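Local structure of D-alanyl-lipoteichoic acid synthetase (Streptococcus pneumoniae, 3BMA) at residues C[343-346]-C[351-354]. The protein probably takes part in the D-alanylation of lipoteichoic acid, a step of Gram-positive cell wall biogenesis, as a membrane-linked member of the DltD family. The protein carries 1 engineered substitution. Numbering follows the deposited sequence.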
loop_
_atom_site.group_PDB
_atom_site.type_symbol
_atom_site.label_atom_id
_atom_site.label_comp_id
_atom_site.label_asym_id
_atom_site.label_seq_id
_atom_site.Cartn_x
_atom_site.Cartn_y
_atom_site.Cartn_z
ATOM N N PRO C 343 -52.736 21.549 27.331
ATOM C CA PRO C 343 -53.037 22.284 26.099
ATOM C C PRO C 343 -51.844 23.080 25.572
ATOM O O PRO C 343 -51.189 23.803 26.330
ATOM C CB PRO C 343 -54.180 23.226 26.513
ATOM C CG PRO C 343 -54.129 23.274 28.002
ATOM C CD PRO C 343 -53.669 21.915 28.412
ATOM N N PHE C 344 -51.571 22.893 24.280
ATOM C CA PHE C 344 -50.498 23.563 23.516
ATOM C C PHE C 344 -49.057 23.204 23.933
ATOM O O PHE C 344 -48.106 23.899 23.572
ATOM C CB PHE C 344 -50.721 25.086 23.426
ATOM C CG PHE C 344 -52.151 25.479 23.150
ATOM C CD1 PHE C 344 -52.827 26.331 24.017
ATOM C CD2 PHE C 344 -52.829 24.981 22.035
ATOM C CE1 PHE C 344 -54.151 26.695 23.773
ATOM C CE2 PHE C 344 -54.151 25.338 21.785
ATOM C CZ PHE C 344 -54.812 26.196 22.656
ATOM N N PHE C 345 -48.911 22.099 24.665
ATOM C CA PHE C 345 -47.606 21.524 24.990
ATOM C C PHE C 345 -47.088 20.763 23.771
ATOM O O PHE C 345 -45.882 20.589 23.586
ATOM C CB PHE C 345 -47.740 20.567 26.182
ATOM C CG PHE C 345 -46.446 20.299 26.907
ATOM C CD1 PHE C 345 -46.058 21.100 27.975
ATOM C CD2 PHE C 345 -45.623 19.236 26.533
ATOM C CE1 PHE C 345 -44.871 20.857 28.653
ATOM C CE2 PHE C 345 -44.426 18.988 27.202
ATOM C CZ PHE C 345 -44.050 19.801 28.264
ATOM N N MET C 346 -48.026 20.321 22.939
ATOM C CA MET C 346 -47.749 19.447 21.819
ATOM C C MET C 346 -48.048 20.160 20.505
ATOM O O MET C 346 -49.022 20.916 20.404
ATOM C CB MET C 346 -48.624 18.204 21.949
ATOM C CG MET C 346 -47.933 16.889 21.656
ATOM S SD MET C 346 -47.218 16.110 23.109
ATOM C CE MET C 346 -45.541 16.721 22.980
ATOM N N HIS C 351 -44.573 15.256 18.840
ATOM C CA HIS C 351 -43.541 16.294 18.888
ATOM C C HIS C 351 -43.881 17.459 19.797
ATOM O O HIS C 351 -45.014 17.949 19.794
ATOM C CB HIS C 351 -43.221 16.819 17.486
ATOM C CG HIS C 351 -42.698 15.770 16.556
ATOM N ND1 HIS C 351 -43.242 15.543 15.310
ATOM C CD2 HIS C 351 -41.695 14.871 16.700
ATOM C CE1 HIS C 351 -42.590 14.556 14.724
ATOM N NE2 HIS C 351 -41.647 14.131 15.546
ATOM N N LEU C 352 -42.878 17.888 20.565
ATOM C CA LEU C 352 -42.938 19.117 21.356
ATOM C C LEU C 352 -43.142 20.313 20.447
ATOM O O LEU C 352 -42.616 20.359 19.334
ATOM C CB LEU C 352 -41.638 19.318 22.145
ATOM C CG LEU C 352 -41.554 19.084 23.657
ATOM C CD1 LEU C 352 -42.030 17.705 24.063
ATOM C CD2 LEU C 352 -40.122 19.302 24.129
ATOM N N GLY C 353 -43.912 21.276 20.933
ATOM C CA GLY C 353 -44.133 22.519 20.221
ATOM C C GLY C 353 -44.793 23.538 21.118
ATOM O O GLY C 353 -45.298 23.197 22.195
ATOM N N TRP C 354 -44.773 24.786 20.658
ATOM C CA TRP C 354 -45.435 25.920 21.307
ATOM C C TRP C 354 -45.052 26.110 22.779
ATOM O O TRP C 354 -43.919 26.482 23.081
ATOM C CB TRP C 354 -46.961 25.860 21.112
ATOM C CG TRP C 354 -47.426 26.137 19.699
ATOM C CD1 TRP C 354 -47.133 27.233 18.935
ATOM C CD2 TRP C 354 -48.294 25.317 18.903
ATOM N NE1 TRP C 354 -47.752 27.140 17.710
ATOM C CE2 TRP C 354 -48.473 25.976 17.664
ATOM C CE3 TRP C 354 -48.939 24.087 19.117
ATOM C CZ2 TRP C 354 -49.262 25.446 16.640
ATOM C CZ3 TRP C 354 -49.725 23.560 18.098
ATOM C CH2 TRP C 354 -49.881 24.244 16.874
#
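The carbonyl oxygen of F345 takes the one backbone hydrogen bond between 343-346 and 351-354, from the amide of G353. It is fairly straight (165°) but weak, with N and O 3.4 Å apart. M346 and L352, next to the bonded pair, form a single isolated beta bridge, their CA atoms 4.8 Å apart, without a regular strand. Bends at chi2 and chi3 bring M346 CE back to 351-354, 3.5 Å from H351 O and 3.8 Å from L352 CD1. That methyl of L352 also meets CE2 of the F345 ring at 4.2 Å, the two side chains running alongside each other in one direction; helix 355-369 packs against both. Between the two segments the loop supplies D348 which, with H351, fits the Asp-x-x-His signature of SGNH hydrolases; H351 also touches S50, consistent with a catalytic triad. With CG of W354 opposite its own carbonyl carbon (chi1 -70°), the rim of the indole reaches M346 O, which lies close to the ring plane, 3.4 Å from CE3, while CB rests 3.3 Å from F344 O. NE1 is hydrogen-bonded to the carboxylate of D232 in helix 222-235, and D56 accepts the backbone N-H of W354.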